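Local structure of 3-dehydroshikimate dehydratase (Bacillus anthracis, 3DX5) at residues Val139-His144 with Pro165-Asn170; Leu171-Ile176 with Tyr197-Ile202; Ala205-Val210 with Asn222-Val227. The protein catalyses the manganese-dependent dehydration of 3-dehydroshikimate to 3,4-dihydroxybenzoate, a building block of the siderophore petrobactin. All coordinates share one frame; numbering follows the deposited sequence.

Contact 1. Residues Val139-His144 with Pro165-Asn170; sequences VLLETH and PNLKIN. With MN (manganese (II) ion), chain B; DHB (3,4-dihydroxybenzoic acid), chain D.
Two neighbouring parallel strands of the TIM barrel, the outer members of the beta-alpha-beta unit made with helix 152-162, pair from Val139 with Leu167 up to Glu142 with Asn170. The axes of 139-142 and 167-170 diverge by 41°. Five backbone bonds give the register: Val139 N to Asn166 O, Lys168 N to Val139 O (2.7 Å), Leu141 N to Lys168 O, Asn170 N to Leu141 O and Thr143 N to Asn170 O.

On one face Leu167 CD1 sits 3.7 Å from Leu141 CG and 4.2 Å from Val139 CG1, a layer covered by helices 115-134 and 152-162. The other face carries Leu140, whose CD1 lies 3.9 Å from Lys168 CB, and then the polar pair Glu142, last of its strand, and Asn170. Both hold CG anti to the backbone N (chi1 -176° in Glu142), which runs them side by side in one direction; carboxylate and amide planes stand 86° apart, and the 3.0 Å bond from Asn170 ND2 to Glu142 OE1 is bent and weak. OE1 also has a salt bridge with Arg102, leaving OE2 to bind manganese at 2.1 Å. His144, the inferred proton acceptor, brings NE2 within 2.9 Å of O3 of 3,4-dihydroxybenzoic acid, near the ring plane. Metal ligands and catalytic groups at the C-terminal ends of parallel strands are the hallmark of TIM-barrel active sites, here of the xylose isomerase-like family.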
loop_
_atom_site.group_PDB
_atom_site.type_symbol
_atom_site.label_atom_id
_atom_site.label_comp_id
_atom_site.label_asym_id
_atom_site.label_seq_id
_atom_site.Cartn_x
_atom_site.Cartn_y
_atom_site.Cartn_z
ATOM N N VAL A 139 -20.709 13.613 -0.674
ATOM C CA VAL A 139 -19.932 12.667 -1.459
ATOM C C VAL A 139 -19.157 13.448 -2.518
ATOM O O VAL A 139 -19.748 14.054 -3.420
ATOM C CB VAL A 139 -20.874 11.625 -2.150
ATOM C CG1 VAL A 139 -20.078 10.665 -3.060
ATOM C CG2 VAL A 139 -21.651 10.881 -1.106
ATOM N N LEU A 140 -17.830 13.420 -2.434
ATOM C CA LEU A 140 -17.000 14.100 -3.416
ATOM C C LEU A 140 -16.417 13.113 -4.403
ATOM O O LEU A 140 -15.642 12.214 -4.015
ATOM C CB LEU A 140 -15.845 14.831 -2.728
ATOM C CG LEU A 140 -16.188 16.208 -2.139
ATOM C CD1 LEU A 140 -17.181 16.063 -0.928
ATOM C CD2 LEU A 140 -14.928 16.926 -1.726
ATOM N N LEU A 141 -16.748 13.284 -5.681
ATOM C CA LEU A 141 -16.107 12.486 -6.709
ATOM C C LEU A 141 -14.821 13.168 -7.078
ATOM O O LEU A 141 -14.782 14.391 -7.274
ATOM C CB LEU A 141 -17.003 12.362 -7.967
ATOM C CG LEU A 141 -18.409 11.784 -7.730
ATOM C CD1 LEU A 141 -19.207 11.790 -9.067
ATOM C CD2 LEU A 141 -18.370 10.391 -7.106
ATOM N N GLU A 142 -13.765 12.386 -7.173
ATOM C CA GLU A 142 -12.459 12.920 -7.553
ATOM C C GLU A 142 -12.322 12.889 -9.097
ATOM O O GLU A 142 -12.714 11.926 -9.724
ATOM C CB GLU A 142 -11.354 12.106 -6.855
ATOM C CG GLU A 142 -9.965 12.653 -7.123
ATOM C CD GLU A 142 -8.979 12.198 -6.088
ATOM O OE1 GLU A 142 -9.341 12.073 -4.898
ATOM O OE2 GLU A 142 -7.830 11.979 -6.474
ATOM N N THR A 143 -11.825 13.958 -9.705
ATOM C CA THR A 143 -11.568 13.974 -11.140
ATOM C C THR A 143 -10.312 13.098 -11.424
ATOM O O THR A 143 -9.210 13.391 -10.933
ATOM C CB THR A 143 -11.361 15.407 -11.644
ATOM O OG1 THR A 143 -10.375 16.026 -10.833
ATOM C CG2 THR A 143 -12.691 16.271 -11.540
ATOM N N HIS A 144 -10.515 12.028 -12.192
ATOM C CA HIS A 144 -9.526 10.973 -12.406
ATOM C C HIS A 144 -9.623 10.317 -13.779
ATOM O O HIS A 144 -10.737 10.070 -14.246
ATOM C CB HIS A 144 -9.750 9.851 -11.394
ATOM C CG HIS A 144 -8.598 9.670 -10.486
ATOM N ND1 HIS A 144 -7.922 8.477 -10.366
ATOM C CD2 HIS A 144 -7.933 10.570 -9.716
ATOM C CE1 HIS A 144 -6.941 8.628 -9.492
ATOM N NE2 HIS A 144 -6.926 9.892 -9.090
ATOM N N PRO A 165 -28.231 17.254 -4.307
ATOM C CA PRO A 165 -27.526 18.321 -3.589
ATOM C C PRO A 165 -26.297 17.883 -2.787
ATOM O O PRO A 165 -25.476 18.729 -2.444
ATOM C CB PRO A 165 -28.604 18.924 -2.670
ATOM C CG PRO A 165 -29.678 17.904 -2.592
ATOM C CD PRO A 165 -29.670 17.219 -3.940
ATOM N N ASN A 166 -26.128 16.587 -2.517
ATOM C CA ASN A 166 -24.950 16.184 -1.725
ATOM C C ASN A 166 -23.795 15.633 -2.554
ATOM O O ASN A 166 -22.799 15.167 -1.999
ATOM C CB ASN A 166 -25.319 15.201 -0.613
ATOM C CG ASN A 166 -26.236 15.813 0.402
ATOM O OD1 ASN A 166 -27.395 16.107 0.093
ATOM N ND2 ASN A 166 -25.731 16.045 1.609
ATOM N N LEU A 167 -23.939 15.643 -3.881
ATOM C CA LEU A 167 -22.841 15.192 -4.755
ATOM C C LEU A 167 -21.960 16.395 -5.033
ATOM O O LEU A 167 -22.433 17.440 -5.536
ATOM C CB LEU A 167 -23.379 14.660 -6.080
ATOM C CG LEU A 167 -22.257 14.103 -6.957
ATOM C CD1 LEU A 167 -21.637 12.897 -6.215
ATOM C CD2 LEU A 167 -22.872 13.697 -8.296
ATOM N N LYS A 168 -20.682 16.258 -4.711
ATOM C CA LYS A 168 -19.756 17.377 -4.864
ATOM C C LYS A 168 -18.518 16.855 -5.574
ATOM O O LYS A 168 -18.514 15.692 -5.971
ATOM C CB LYS A 168 -19.424 17.954 -3.495
ATOM C CG LYS A 168 -20.665 18.490 -2.752
ATOM C CD LYS A 168 -21.224 19.768 -3.435
ATOM C CE LYS A 168 -22.453 20.262 -2.690
ATOM N NZ LYS A 168 -22.938 21.512 -3.282
ATOM N N ILE A 169 -17.507 17.709 -5.754
ATOM C CA ILE A 169 -16.279 17.363 -6.495
ATOM C C ILE A 169 -15.020 17.626 -5.635
ATOM O O ILE A 169 -14.877 18.697 -4.996
ATOM C CB ILE A 169 -16.158 18.218 -7.809
ATOM C CG1 ILE A 169 -17.321 17.908 -8.807
ATOM C CG2 ILE A 169 -14.763 18.030 -8.520
ATOM C CD1 ILE A 169 -17.291 16.483 -9.408
ATOM N N ASN A 170 -14.087 16.676 -5.700
ATOM C CA ASN A 170 -12.713 16.887 -5.288
ATOM C C ASN A 170 -11.909 17.150 -6.564
ATOM O O ASN A 170 -11.685 16.217 -7.374
ATOM C CB ASN A 170 -12.125 15.651 -4.574
ATOM C CG ASN A 170 -10.693 15.905 -4.102
ATOM O OD1 ASN A 170 -10.332 17.041 -3.821
ATOM N ND2 ASN A 170 -9.873 14.882 -4.097
HETATM MN MN MN B . -5.914 12.738 -6.210
HETATM C C1 DHB D . -5.254 7.956 -5.646
HETATM C C2 DHB D . -5.449 9.305 -5.925
HETATM C C3 DHB D . -4.835 9.894 -7.036
HETATM O O3 DHB D . -4.982 11.213 -7.379
HETATM C C4 DHB D . -4.014 9.051 -7.908
HETATM O O4 DHB D . -3.445 9.654 -8.975
HETATM C C5 DHB D . -3.851 7.696 -7.635
HETATM C C6 DHB D . -4.476 7.162 -6.494
HETATM C C DHB D . -5.919 7.355 -4.418
HETATM O O1 DHB D . -5.837 6.160 -4.117
HETATM O O2 DHB D . -6.610 8.145 -3.600
#

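Contact 2. Residues Leu171-Ile176 with Tyr197-Ile202; sequences LDFLHI and YHFKNI. With MN (manganese (II) ion), chain B; DHB (3,4-dihydroxybenzoic acid), chain D.
Asp172, at the end of its strand, and His198 form a parallel bridge and turn their side chains to one manganese ion, bound by Asp172 OD2 at 2.1 Å and His198 ND1 at 2.3 Å. Carboxylate and imidazole planes are 72° apart, with OD2 near the plane of the ring at its edge; Glu33 holds the far nitrogen, NE2. Lys200 starts with CG between its backbone N and carbonyl carbon, extends, and bends only at its last torsion (chi4 -64°). That bend puts NZ 2.7 Å from Asp172 OD2; it makes a salt bridge, weak as a hydrogen bond, to OD1 at 3.1 Å, and donates to Glu253 and, at 2.8 Å, to O3 of 3,4-dihydroxybenzoic acid. His175 NE2 meets the ligand's O4 at 2.8 Å near the ring plane.

This is the C-terminal rim of the TIM barrel, where the N-cap residue Asp172 leads its strand directly into helix 173-178. A water bridges the two segments: it donates to Asp172 OD1 and His198 O and accepts from Leu174 N and Lys200 N. Behind the metal face, Phe173 runs alongside Tyr197, 23° from parallel but displaced with little overlap, and its CE2 meets the edge of Phe199, 3.7 Å from Phe199 CE1.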
loop_
_atom_site.group_PDB
_atom_site.type_symbol
_atom_site.label_atom_id
_atom_site.label_comp_id
_atom_site.label_asym_id
_atom_site.label_seq_id
_atom_site.Cartn_x
_atom_site.Cartn_y
_atom_site.Cartn_z
ATOM N N LEU A 171 -11.472 18.403 -6.752
ATOM C CA LEU A 171 -10.846 18.801 -8.030
ATOM C C LEU A 171 -9.338 18.503 -7.975
ATOM O O LEU A 171 -8.594 19.147 -7.231
ATOM C CB LEU A 171 -11.104 20.281 -8.327
ATOM C CG LEU A 171 -10.578 20.795 -9.674
ATOM C CD1 LEU A 171 -10.923 19.883 -10.811
ATOM C CD2 LEU A 171 -11.177 22.159 -9.932
ATOM N N ASP A 172 -8.896 17.522 -8.763
ATOM C CA ASP A 172 -7.475 17.118 -8.780
ATOM C C ASP A 172 -6.910 17.723 -10.075
ATOM O O ASP A 172 -7.133 17.209 -11.174
ATOM C CB ASP A 172 -7.400 15.585 -8.723
ATOM C CG ASP A 172 -5.973 15.046 -8.613
ATOM O OD1 ASP A 172 -5.044 15.579 -9.256
ATOM O OD2 ASP A 172 -5.797 14.043 -7.899
ATOM N N PHE A 173 -6.233 18.865 -9.939
ATOM C CA PHE A 173 -5.786 19.650 -11.081
ATOM C C PHE A 173 -4.835 18.939 -12.040
ATOM O O PHE A 173 -4.951 19.120 -13.257
ATOM C CB PHE A 173 -5.155 20.969 -10.603
ATOM C CG PHE A 173 -6.165 21.956 -10.107
ATOM C CD1 PHE A 173 -6.966 22.663 -11.010
ATOM C CD2 PHE A 173 -6.350 22.143 -8.735
ATOM C CE1 PHE A 173 -7.908 23.592 -10.546
ATOM C CE2 PHE A 173 -7.275 23.063 -8.271
ATOM C CZ PHE A 173 -8.055 23.790 -9.163
ATOM N N LEU A 174 -3.901 18.167 -11.514
ATOM C CA LEU A 174 -3.053 17.336 -12.362
ATOM C C LEU A 174 -3.891 16.482 -13.339
ATOM O O LEU A 174 -3.638 16.471 -14.543
ATOM C CB LEU A 174 -2.154 16.414 -11.493
ATOM C CG LEU A 174 -1.086 15.540 -12.204
ATOM C CD1 LEU A 174 -1.762 14.321 -12.892
ATOM C CD2 LEU A 174 -0.270 16.375 -13.171
ATOM N N HIS A 175 -4.876 15.753 -12.818
ATOM C CA HIS A 175 -5.667 14.895 -13.667
ATOM C C HIS A 175 -6.538 15.653 -14.631
ATOM O O HIS A 175 -6.805 15.176 -15.726
ATOM C CB HIS A 175 -6.471 13.884 -12.843
ATOM C CG HIS A 175 -5.585 12.903 -12.139
ATOM N ND1 HIS A 175 -4.618 12.179 -12.809
ATOM C CD2 HIS A 175 -5.461 12.583 -10.829
ATOM C CE1 HIS A 175 -3.965 11.420 -11.943
ATOM N NE2 HIS A 175 -4.457 11.644 -10.735
ATOM N N ILE A 176 -6.977 16.827 -14.220
ATOM C CA ILE A 176 -7.756 17.686 -15.081
ATOM C C ILE A 176 -6.880 18.131 -16.267
ATOM O O ILE A 176 -7.290 18.021 -17.422
ATOM C CB ILE A 176 -8.327 18.875 -14.231
ATOM C CG1 ILE A 176 -9.741 18.525 -13.802
ATOM C CG2 ILE A 176 -8.277 20.199 -14.970
ATOM C CD1 ILE A 176 -10.726 18.297 -14.970
ATOM N N TYR A 197 -9.683 20.303 -2.936
ATOM C CA TYR A 197 -8.721 20.138 -4.057
ATOM C C TYR A 197 -7.633 19.124 -3.709
ATOM O O TYR A 197 -7.340 18.905 -2.545
ATOM C CB TYR A 197 -7.987 21.440 -4.412
ATOM C CG TYR A 197 -8.880 22.646 -4.475
ATOM C CD1 TYR A 197 -9.634 22.916 -5.616
ATOM C CD2 TYR A 197 -8.973 23.533 -3.375
ATOM C CE1 TYR A 197 -10.470 24.025 -5.678
ATOM C CE2 TYR A 197 -9.783 24.656 -3.435
ATOM C CZ TYR A 197 -10.538 24.881 -4.593
ATOM O OH TYR A 197 -11.358 25.992 -4.675
ATOM N N HIS A 198 -7.021 18.561 -4.746
ATOM C CA HIS A 198 -5.743 17.842 -4.675
ATOM C C HIS A 198 -4.759 18.595 -5.536
ATOM O O HIS A 198 -5.075 18.916 -6.689
ATOM C CB HIS A 198 -5.898 16.407 -5.229
ATOM C CG HIS A 198 -6.413 15.430 -4.220
ATOM N ND1 HIS A 198 -6.557 14.077 -4.486
ATOM C CD2 HIS A 198 -6.808 15.610 -2.935
ATOM C CE1 HIS A 198 -7.006 13.470 -3.400
ATOM N NE2 HIS A 198 -7.170 14.379 -2.446
ATOM N N PHE A 199 -3.569 18.848 -4.999
ATOM C CA PHE A 199 -2.501 19.519 -5.718
ATOM C C PHE A 199 -1.329 18.536 -5.859
ATOM O O PHE A 199 -0.729 18.137 -4.854
ATOM C CB PHE A 199 -1.959 20.710 -4.896
ATOM C CG PHE A 199 -2.825 21.975 -4.911
ATOM C CD1 PHE A 199 -4.089 22.002 -5.495
ATOM C CD2 PHE A 199 -2.378 23.118 -4.257
ATOM C CE1 PHE A 199 -4.869 23.172 -5.473
ATOM C CE2 PHE A 199 -3.138 24.295 -4.230
ATOM C CZ PHE A 199 -4.392 24.323 -4.846
ATOM N N LYS A 200 -0.971 18.158 -7.082
ATOM C CA LYS A 200 0.292 17.436 -7.284
ATOM C C LYS A 200 0.779 17.812 -8.678
ATOM O O LYS A 200 0.017 18.387 -9.465
ATOM C CB LYS A 200 0.139 15.897 -7.076
ATOM C CG LYS A 200 -0.911 15.186 -7.997
ATOM C CD LYS A 200 -0.873 13.657 -7.753
ATOM C CE LYS A 200 -1.845 12.885 -8.672
ATOM N NZ LYS A 200 -3.287 13.234 -8.406
ATOM N N ASN A 201 2.025 17.495 -9.010
ATOM C CA ASN A 201 2.570 17.919 -10.305
ATOM C C ASN A 201 3.458 16.836 -10.880
ATOM O O ASN A 201 3.851 15.900 -10.170
ATOM C CB ASN A 201 3.358 19.239 -10.170
ATOM C CG ASN A 201 3.235 20.117 -11.418
ATOM O OD1 ASN A 201 2.849 19.629 -12.498
ATOM N ND2 ASN A 201 3.546 21.412 -11.278
ATOM N N ILE A 202 3.822 16.971 -12.147
ATOM C CA ILE A 202 4.654 15.960 -12.790
ATOM C C ILE A 202 5.662 16.728 -13.636
ATOM O O ILE A 202 5.344 17.849 -14.097
ATOM C CB ILE A 202 3.779 14.994 -13.642
ATOM C CG1 ILE A 202 4.552 13.755 -14.040
ATOM C CG2 ILE A 202 3.229 15.676 -14.927
ATOM C CD1 ILE A 202 4.682 12.738 -12.916
HETATM MN MN MN B . -5.914 12.738 -6.210
HETATM C C1 DHB D . -5.254 7.956 -5.646
HETATM C C2 DHB D . -5.449 9.305 -5.925
HETATM C C3 DHB D . -4.835 9.894 -7.036
HETATM O O3 DHB D . -4.982 11.213 -7.379
HETATM C C4 DHB D . -4.014 9.051 -7.908
HETATM O O4 DHB D . -3.445 9.654 -8.975
HETATM C C5 DHB D . -3.851 7.696 -7.635
HETATM C C6 DHB D . -4.476 7.162 -6.494
HETATM C C DHB D . -5.919 7.355 -4.418
HETATM O O1 DHB D . -5.837 6.160 -4.117
HETATM O O2 DHB D . -6.610 8.145 -3.600
HETATM O O HOH W 1 -3.479 17.643 -8.648
#

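Contact 3. Residues Ala205-Val210 with Asn222-Val227; sequences ADYLHV and NRTGMV
Tyr207 and Thr224 supply the CH-pi part of this contact. Thr224 CG2 stands over one face of the tyrosine ring, 3.9 Å from its centroid and 30° off the ring normal, and comes nearest at CE1. The methyl is anti to its own backbone N (chi1 of OG1 -62°), an orientation that leaves OG1 directed to the asparagine two residues back. Gly225 CA approaches the same ring obliquely, 4.0 Å from Tyr207 CD2.

Van der Waals packing centres on Val210, whose CB points toward 222-227. Its two methyls divide the work: CG1 touches a carbonyl, 3.4 Å from Thr224 O, and also faces the amide of Asn222, while CG2 makes the apolar contact, meeting Met226 CG at 3.9 Å. Met226, a selenomethionine, is extended beyond CG and runs antiparallel alongside the valine side chain, so that CE comes to 3.6 Å from the carbonyl Val210 O.

Both segments belong to the long excursion that follows barrel strand 194-202: a 3-10 segment at 205-210, and a type II beta turn from Arg223 to Met226, with Gly225 at a positive phi of 92°, leading into a short, weakly bonded strand at about 226-227 that runs antiparallel to 194-202.

No hydrogen bond crosses between the segments; the polar bonds shape each one separately. Asn222 OD1 takes two donors, Thr224 OG1 at 3.0 Å in the carbonyl plane on a lone pair, and Thr224 N at 3.1 Å from well above that plane, the latter closing an Asx turn. Outside the pair, Asn215 ND2 bonds to both Val210 O and Asn222 O.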
loop_
_atom_site.group_PDB
_atom_site.type_symbol
_atom_site.label_atom_id
_atom_site.label_comp_id
_atom_site.label_asym_id
_atom_site.label_seq_id
_atom_site.Cartn_x
_atom_site.Cartn_y
_atom_site.Cartn_z
ATOM N N ALA A 205 4.476 15.228 -19.289
ATOM C CA ALA A 205 3.406 14.279 -19.689
ATOM C C ALA A 205 3.909 12.848 -19.911
ATOM O O ALA A 205 3.161 11.903 -19.717
ATOM C CB ALA A 205 2.624 14.787 -20.955
ATOM N N ASP A 206 5.173 12.692 -20.304
ATOM C CA ASP A 206 5.790 11.372 -20.488
ATOM C C ASP A 206 5.677 10.475 -19.239
ATOM O O ASP A 206 5.698 9.280 -19.359
ATOM C CB ASP A 206 7.273 11.528 -20.827
ATOM C CG ASP A 206 7.512 12.196 -22.193
ATOM O OD1 ASP A 206 6.554 12.605 -22.902
ATOM O OD2 ASP A 206 8.695 12.306 -22.559
ATOM N N TYR A 207 5.559 11.072 -18.058
ATOM C CA TYR A 207 5.579 10.334 -16.820
ATOM C C TYR A 207 4.210 10.193 -16.164
ATOM O O TYR A 207 4.134 9.733 -15.014
ATOM C CB TYR A 207 6.588 10.955 -15.835
ATOM C CG TYR A 207 7.997 10.927 -16.378
ATOM C CD1 TYR A 207 8.663 9.713 -16.563
ATOM C CD2 TYR A 207 8.649 12.105 -16.751
ATOM C CE1 TYR A 207 9.964 9.670 -17.114
ATOM C CE2 TYR A 207 9.951 12.070 -17.297
ATOM C CZ TYR A 207 10.589 10.845 -17.473
ATOM O OH TYR A 207 11.868 10.798 -17.983
ATOM N N LEU A 208 3.139 10.584 -16.864
ATOM C CA LEU A 208 1.799 10.546 -16.240
ATOM C C LEU A 208 1.345 9.183 -15.732
ATOM O O LEU A 208 0.565 9.126 -14.798
ATOM C CB LEU A 208 0.718 11.159 -17.152
ATOM C CG LEU A 208 0.719 12.690 -17.179
ATOM C CD1 LEU A 208 -0.059 13.164 -18.413
ATOM C CD2 LEU A 208 0.138 13.297 -15.916
ATOM N N HIS A 209 1.842 8.104 -16.342
ATOM C CA HIS A 209 1.475 6.747 -15.968
ATOM C C HIS A 209 1.956 6.411 -14.531
ATOM O O HIS A 209 1.490 5.441 -13.956
ATOM C CB HIS A 209 2.095 5.744 -16.968
ATOM C CG HIS A 209 3.575 5.932 -17.133
ATOM N ND1 HIS A 209 4.502 5.277 -16.351
ATOM C CD2 HIS A 209 4.287 6.772 -17.927
ATOM C CE1 HIS A 209 5.725 5.670 -16.682
ATOM N NE2 HIS A 209 5.621 6.580 -17.633
ATOM N N VAL A 210 2.869 7.193 -13.940
ATOM C CA VAL A 210 3.308 6.886 -12.550
ATOM C C VAL A 210 2.167 7.102 -11.554
ATOM O O VAL A 210 2.193 6.542 -10.457
ATOM C CB VAL A 210 4.586 7.650 -12.085
ATOM C CG1 VAL A 210 5.781 7.293 -12.973
ATOM C CG2 VAL A 210 4.317 9.213 -11.985
ATOM N N ASN A 222 7.235 2.988 -9.502
ATOM C CA ASN A 222 8.017 4.065 -10.101
ATOM C C ASN A 222 7.571 5.459 -9.606
ATOM O O ASN A 222 6.364 5.761 -9.586
ATOM C CB ASN A 222 7.823 3.972 -11.620
ATOM C CG ASN A 222 8.823 4.815 -12.396
ATOM O OD1 ASN A 222 9.763 5.385 -11.817
ATOM N ND2 ASN A 222 8.633 4.885 -13.727
ATOM N N ARG A 223 8.517 6.299 -9.187
ATOM C CA ARG A 223 8.194 7.680 -8.758
ATOM C C ARG A 223 8.800 8.732 -9.701
ATOM O O ARG A 223 8.635 9.928 -9.472
ATOM C CB ARG A 223 8.635 7.949 -7.301
ATOM C CG ARG A 223 8.157 6.863 -6.271
ATOM C CD ARG A 223 6.627 6.723 -6.208
ATOM N NE ARG A 223 6.227 5.651 -5.304
ATOM C CZ ARG A 223 5.363 4.687 -5.605
ATOM N NH1 ARG A 223 4.771 4.643 -6.784
ATOM N NH2 ARG A 223 5.096 3.770 -4.713
ATOM N N THR A 224 9.473 8.291 -10.755
ATOM C CA THR A 224 10.102 9.208 -11.726
ATOM C C THR A 224 9.114 10.231 -12.243
ATOM O O THR A 224 7.975 9.885 -12.577
ATOM C CB THR A 224 10.684 8.433 -12.924
ATOM O OG1 THR A 224 11.687 7.569 -12.430
ATOM C CG2 THR A 224 11.343 9.350 -13.995
ATOM N N GLY A 225 9.528 11.494 -12.268
ATOM C CA GLY A 225 8.667 12.562 -12.812
ATOM C C GLY A 225 7.792 13.234 -11.767
ATOM O O GLY A 225 7.281 14.308 -12.016
HETATM N N MSE A 226 7.600 12.615 -10.597
HETATM C CA MSE A 226 6.841 13.277 -9.520
HETATM C C MSE A 226 7.672 14.430 -8.930
HETATM O O MSE A 226 8.783 14.205 -8.494
HETATM C CB MSE A 226 6.461 12.277 -8.409
HETATM C CG MSE A 226 5.552 11.103 -8.860
HETATM SE SE MSE A 226 5.039 10.095 -7.303
HETATM C CE MSE A 226 4.179 8.549 -8.184
ATOM N N VAL A 227 7.136 15.647 -8.911
ATOM C CA VAL A 227 7.936 16.818 -8.524
ATOM C C VAL A 227 7.141 17.805 -7.674
ATOM O O VAL A 227 5.916 17.821 -7.740
ATOM C CB VAL A 227 8.517 17.600 -9.763
ATOM C CG1 VAL A 227 9.589 16.774 -10.492
ATOM C CG2 VAL A 227 7.386 18.074 -10.719
#

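From the N terminus, contact 1 closes first, when the chain returns through helix 152-162 to lay 165-170 beside 139-144. Contact 2 opens at the next residue on the same strand and closes after helix 183-190, at strand 194-202; contact 3 then closes a shorter loop through helix 213-217. The three follow in series, none nesting or crossing. Contacts 1 and 2 thus join three consecutive parallel barrel strands, share the manganese and the ligand, and touch directly through Thr143 OG1 and Asp172 N. Contact 3, its centre about 13 Å from that of contact 2, is linked to it by Ile202, whose CD1 packs on Val210 and Gly225, but does not touch contact 1.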